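Local coordinates for hypothetical protein (PDB 2H9F) that probably isomerises methylaconitate, as a member of the PrpF family, at residues G64-S67 with S68-K71; P151-G155 with Q156-T160; L338-G342 with G343-A347. All coordinates share one frame; numbering follows the deposited sequence.

Contact 1: residues G64-S67 with S68-K71; sequences GATS and STSK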
# COMPACT_ATOMS: atom_id res chain seq x y z
N GLY A 64 2.40 -3.80 1.05
CA GLY A 64 1.72 -2.54 0.75
C GLY A 64 2.64 -1.34 0.95
O GLY A 64 2.17 -0.23 1.06
N ALA A 65 3.94 -1.59 0.99
CA ALA A 65 4.96 -0.54 1.11
C ALA A 65 4.85 0.34 2.37
O ALA A 65 5.32 1.48 2.38
CB ALA A 65 5.06 0.31 -0.19
N THR A 66 4.24 -0.19 3.43
CA THR A 66 4.28 0.42 4.76
C THR A 66 4.70 -0.60 5.81
O THR A 66 4.66 -1.81 5.57
CB THR A 66 2.94 0.99 5.17
OG1 THR A 66 2.03 -0.08 5.45
CG2 THR A 66 2.41 1.90 4.07
N SER A 67 5.12 -0.14 6.98
CA SER A 67 5.57 -1.12 7.98
C SER A 67 4.40 -2.00 8.39
O SER A 67 4.59 -3.19 8.60
CB SER A 67 6.26 -0.46 9.16
OG SER A 67 5.39 0.45 9.72
N SER A 68 3.19 -1.44 8.38
CA SER A 68 1.99 -2.18 8.72
C SER A 68 1.58 -3.27 7.74
O SER A 68 0.65 -4.06 8.03
CB SER A 68 0.84 -1.20 8.81
OG SER A 68 1.01 -0.46 10.00
N THR A 69 2.20 -3.26 6.57
CA THR A 69 1.79 -4.13 5.48
C THR A 69 2.99 -4.80 4.87
O THR A 69 2.98 -5.11 3.69
CB THR A 69 1.07 -3.36 4.35
OG1 THR A 69 1.94 -2.33 3.85
CG2 THR A 69 -0.22 -2.77 4.82
N SER A 70 4.04 -5.02 5.65
CA SER A 70 5.23 -5.65 5.14
C SER A 70 5.67 -6.75 6.11
O SER A 70 6.76 -6.74 6.67
CB SER A 70 6.30 -4.61 4.84
OG SER A 70 7.48 -5.25 4.36
N LYS A 71 4.78 -7.71 6.27
CA LYS A 71 4.87 -8.69 7.32
C LYS A 71 4.49 -10.12 6.88
O LYS A 71 3.50 -10.32 6.22
CB LYS A 71 3.92 -8.28 8.49
CG LYS A 71 4.16 -6.92 9.10
CD LYS A 71 3.16 -6.66 10.26
CE LYS A 71 3.11 -5.21 10.76
NZ LYS A 71 4.17 -4.84 11.67

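Contact 2: residues P151-G155 with Q156-T160; sequences PVSGG and QVQET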
# COMPACT_ATOMS: atom_id res chain seq x y z
N PRO A 151 -13.76 -16.05 19.01
CA PRO A 151 -15.09 -16.57 18.94
C PRO A 151 -15.29 -17.52 17.79
O PRO A 151 -14.64 -17.37 16.75
CB PRO A 151 -15.94 -15.30 18.75
CG PRO A 151 -15.04 -14.38 18.00
CD PRO A 151 -13.68 -14.65 18.54
N VAL A 152 -16.21 -18.44 17.99
CA VAL A 152 -16.43 -19.57 17.10
C VAL A 152 -17.94 -19.78 16.94
O VAL A 152 -18.70 -19.76 17.92
CB VAL A 152 -15.79 -20.83 17.67
CG1 VAL A 152 -16.23 -22.09 16.87
CG2 VAL A 152 -14.26 -20.68 17.73
N SER A 153 -18.38 -19.95 15.70
CA SER A 153 -19.77 -20.31 15.34
C SER A 153 -19.74 -21.40 14.29
O SER A 153 -19.00 -21.29 13.31
CB SER A 153 -20.54 -19.15 14.68
OG SER A 153 -20.47 -17.99 15.47
N GLY A 154 -20.52 -22.44 14.49
CA GLY A 154 -20.58 -23.53 13.54
C GLY A 154 -19.25 -24.22 13.44
O GLY A 154 -18.91 -24.73 12.38
N GLY A 155 -18.48 -24.22 14.52
CA GLY A 155 -17.14 -24.85 14.50
C GLY A 155 -16.05 -24.10 13.74
O GLY A 155 -14.89 -24.57 13.68
N GLN A 156 -16.39 -22.92 13.24
CA GLN A 156 -15.46 -22.07 12.51
C GLN A 156 -15.29 -20.71 13.19
O GLN A 156 -16.18 -20.26 13.91
CB GLN A 156 -15.98 -21.84 11.07
CG GLN A 156 -16.19 -23.10 10.18
CD GLN A 156 -14.93 -23.97 10.05
OE1 GLN A 156 -13.79 -23.46 9.99
NE2 GLN A 156 -15.14 -25.29 10.01
N VAL A 157 -14.17 -20.04 12.95
CA VAL A 157 -13.93 -18.70 13.49
C VAL A 157 -15.10 -17.78 13.12
O VAL A 157 -15.52 -17.77 11.98
CB VAL A 157 -12.60 -18.15 13.01
CG1 VAL A 157 -12.42 -16.71 13.41
CG2 VAL A 157 -11.43 -19.00 13.59
N GLN A 158 -15.65 -17.06 14.10
CA GLN A 158 -16.65 -16.02 13.87
C GLN A 158 -15.82 -14.76 13.56
O GLN A 158 -15.13 -14.23 14.46
CB GLN A 158 -17.49 -15.80 15.12
CG GLN A 158 -18.48 -14.61 15.03
CD GLN A 158 -19.50 -14.81 13.98
OE1 GLN A 158 -20.10 -15.87 13.90
NE2 GLN A 158 -19.71 -13.80 13.13
N GLU A 159 -15.81 -14.36 12.28
CA GLU A 159 -14.99 -13.25 11.85
C GLU A 159 -15.73 -11.95 11.86
O GLU A 159 -15.17 -10.91 12.13
CB GLU A 159 -14.50 -13.45 10.42
CG GLU A 159 -13.66 -14.65 10.18
CD GLU A 159 -13.11 -14.67 8.75
OE1 GLU A 159 -13.88 -14.96 7.79
OE2 GLU A 159 -11.90 -14.39 8.62
N THR A 160 -17.01 -12.02 11.52
CA THR A 160 -17.79 -10.81 11.32
C THR A 160 -18.46 -10.38 12.63
O THR A 160 -18.63 -11.19 13.56
CB THR A 160 -18.84 -11.05 10.27
OG1 THR A 160 -19.67 -12.17 10.65
CG2 THR A 160 -18.18 -11.29 8.90
O HOH W 1 -18.16 -19.09 11.79
O HOH W 2 -17.70 -26.56 10.94

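Contact 3: residues L338-G342 with G343-A347; sequences LAAGG and GERSA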
# COMPACT_ATOMS: atom_id res chain seq x y z
N LEU A 338 -8.13 5.41 41.13
CA LEU A 338 -9.09 6.25 41.87
C LEU A 338 -10.10 6.95 40.98
O LEU A 338 -11.30 7.07 41.32
CB LEU A 338 -8.36 7.25 42.74
CG LEU A 338 -7.54 6.64 43.89
CD1 LEU A 338 -6.75 7.71 44.58
CD2 LEU A 338 -8.44 5.90 44.89
N ALA A 339 -9.64 7.41 39.82
CA ALA A 339 -10.52 8.07 38.83
C ALA A 339 -11.62 7.11 38.34
O ALA A 339 -12.74 7.52 38.07
CB ALA A 339 -9.67 8.57 37.63
N ALA A 340 -11.26 5.84 38.22
CA ALA A 340 -12.16 4.77 37.80
C ALA A 340 -13.10 4.25 38.92
O ALA A 340 -13.87 3.35 38.68
CB ALA A 340 -11.32 3.62 37.28
N GLY A 341 -12.99 4.78 40.15
CA GLY A 341 -13.91 4.40 41.23
C GLY A 341 -13.26 3.69 42.40
O GLY A 341 -13.90 3.45 43.44
N GLY A 342 -11.99 3.35 42.24
CA GLY A 342 -11.24 2.70 43.30
C GLY A 342 -11.52 1.22 43.40
O GLY A 342 -12.27 0.64 42.63
N GLY A 343 -10.92 0.58 44.39
CA GLY A 343 -11.11 -0.84 44.57
C GLY A 343 -10.64 -1.66 43.39
O GLY A 343 -9.69 -1.30 42.69
N GLU A 344 -11.31 -2.78 43.17
CA GLU A 344 -10.89 -3.70 42.15
C GLU A 344 -11.30 -3.13 40.78
O GLU A 344 -12.46 -2.80 40.57
CB GLU A 344 -11.57 -5.04 42.38
CG GLU A 344 -10.94 -6.20 41.63
CD GLU A 344 -11.79 -7.47 41.72
OE1 GLU A 344 -12.29 -7.79 42.83
OE2 GLU A 344 -11.93 -8.16 40.70
N ARG A 345 -10.34 -3.01 39.88
CA ARG A 345 -10.60 -2.48 38.52
C ARG A 345 -9.72 -3.23 37.53
O ARG A 345 -8.91 -2.64 36.85
CB ARG A 345 -10.34 -0.97 38.41
CG ARG A 345 -11.20 -0.05 39.27
CD ARG A 345 -12.70 -0.03 38.94
NE ARG A 345 -13.36 0.42 40.17
CZ ARG A 345 -14.66 0.73 40.34
NH1 ARG A 345 -15.50 0.71 39.31
NH2 ARG A 345 -15.10 1.08 41.55
N SER A 346 -9.92 -4.54 37.43
CA SER A 346 -9.08 -5.34 36.57
C SER A 346 -9.42 -5.22 35.06
O SER A 346 -8.71 -5.76 34.21
CB SER A 346 -9.16 -6.78 37.03
OG SER A 346 -10.45 -7.28 36.79
N ALA A 347 -10.52 -4.54 34.75
CA ALA A 347 -10.85 -4.11 33.39
C ALA A 347 -11.55 -2.77 33.54
O ALA A 347 -12.41 -2.64 34.40
CB ALA A 347 -11.80 -5.09 32.72
O HOH W 3 -14.54 -1.82 42.07

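Contact 1: residues G64-S67 with S68-K71
Thr66 OG1 and Thr69 OG1 share a hydrogen bond of 2.8 Å, and either hydroxyl could be the donor. In both threonines OG1 stands between the backbone N and the carbonyl carbon (chi1 72° in Thr66 and 58° in Thr69), and this brings the two oxygens together on one flank of the loop while the side chains slant across each other. The Thr69 methyl also leans in, its CG2 3.6 Å from Thr66 OG1. On its other side, Thr69 OG1 sits close over the backbone of Gly64, 3.1 Å from the Gly64 CA, at a place where the chain carries no side chain.

Two backbone bonds hold this pair in place. Thr69 N gives its hydrogen to Thr66 O at 3.0 Å, with Ser67 and Ser68 filling a short 3-10 turn between them. Further back, Gly64 N reaches Thr69 O at 3.0 Å and ties the start of the bend to its end. Ser70 CB lies 3.3 Å from Thr66 O; in one of the two conformers modelled for this serine, OG bonds to Val92 O.

Lys71 returns toward the turn from farther along. On an extended stem its CE comes within 3.3 Å of Ser67 O, and the bend at the last torsion (chi4 -80°) then turns NZ, which bonds to Gln91 OE1. Gln91 NE2 in turn bonds to Ser67 O, so one glutamine amide joins Ser67 in the middle of the turn to Lys71 at the start of strand 71-77. Ser68 and Thr69 also pack on Ile59 of the second subunit. The whole is a six-residue loop closed around a single 3-10 turn, delivering the chain into strand 71-77 at the subunit interface.

Contact 2: residues P151-G155 with Q156-T160
The side chains of Pro151 and Gln158 meet at about a right angle, with the proline ring set against the root of the glutamine. Pro151 CG is 3.5 Å from Gln158 O, and Pro151 CB lies 4.0 Å from Gln158 CB. From there Gln158 turns toward Ser153 on the opposing strand: CG is anti to the backbone N (chi1 174°) and the chain then bends at chi2, 63°, which swings the amide beside the serine. Ser153 OG donates to Gln158 OE1 at 2.7 Å, arriving in the carbonyl plane on a lone pair. The other end of that amide is held too, since Gln158 NE2 bonds to Thr160 O at 2.9 Å, with the acceptor close to the amide plane, and also to His4 O of the second subunit.

The backbone that carries these groups is a hairpin. Ser153 and Gln156 form an antiparallel hydrogen-bonded pair, closed by a type I' turn through Gly154 and Gly155, both with positive phi. Gln158 N continues the pairing to Pro151 O at 2.9 Å. Gln156 shares its face of the sheet with Ser153 but doubles back along the turn; a water links its NE2 to Gly154 O. The side chains of the non-hydrogen-bonded pair Val152 and Val157 diverge: Val152 CG1 lies 3.5 Å from Gln156 O, while Val157 packs on Leu117 and His118 of helix 106-118.

The chemistry implies an amide whose flip is settled: a hydroxyl hydrogen meets OE1 while two carbonyls take the hydrogens of NE2, coupling this hairpin to the second subunit.

Contact 3: residues L338-G342 with G343-A347
Arg345 folds back over the end of helix 335-339 and grips the carbonyl of Gly342. Arg345 NE donates to Gly342 O at 2.7 Å in a fairly straight bond (161° at the hydrogen), with the oxygen lying in the guanidinium plane. Arg345 NH2 adds a second, weak bond to the same oxygen at 3.1 Å, so two N-H groups on one edge share a single acceptor. The side chain gets there by a bend at chi2 (-66°), which turns the guanidinium back along the incoming chain.

This is the tight side. One face of the guanidinium lies against backbone: Ala340 O, 3.2 Å from Arg345 CZ, and Gly341 CA both sit over it, offset toward the rim, and Ala340 O makes no hydrogen bond to the arginine. The stem of the arginine is packed more lightly, Arg345 CG being 4.2 Å from Ala340 CB. At Gly341 the backbone lies against the guanidinium with a positive phi of 116°, which belongs to the way the helix ends. The carbonyls gathered round the positive group sit at the C-terminal end of the helix, where such a charge would probably be stabilised.

The exposed side is looser, although in the crystal a lattice neighbour touches residues 341-345. A water donates to Glu344 O at 2.7 Å and only weakly to Gly342 O, bridging the two limbs of the loop. The CB of Glu344 points away from residues 338-342, and its OE2 bonds to a glycerol, probably from the crystallisation liquor.

At the helix end, Gly341 N bonds to Leu338 O at 3.1 Å. With the positive phi of Gly341 and two bonds back into the last turn, this is a Schellman motif, followed by a glycine-rich loop leading to strand 347-352.

The three contacts are separate local turns, met in order along the chain and not touching one another. Contacts 1 and 2 are the closest pair, about 27 Å between centres, with their nearest atoms about 16 Å apart; both reach the second subunit. Contact 3 touches no other chain of the assembly and lies across the centre of the chain from contact 1, about 38 Å away between centres. Contacts 2 and 3 are about 33 Å apart between centres. Of the bound species, a cobalt ion lies about 9 Å from the side chain of Gln158 in contact 2, too far for coordination, while a glycerol sits beside contact 3.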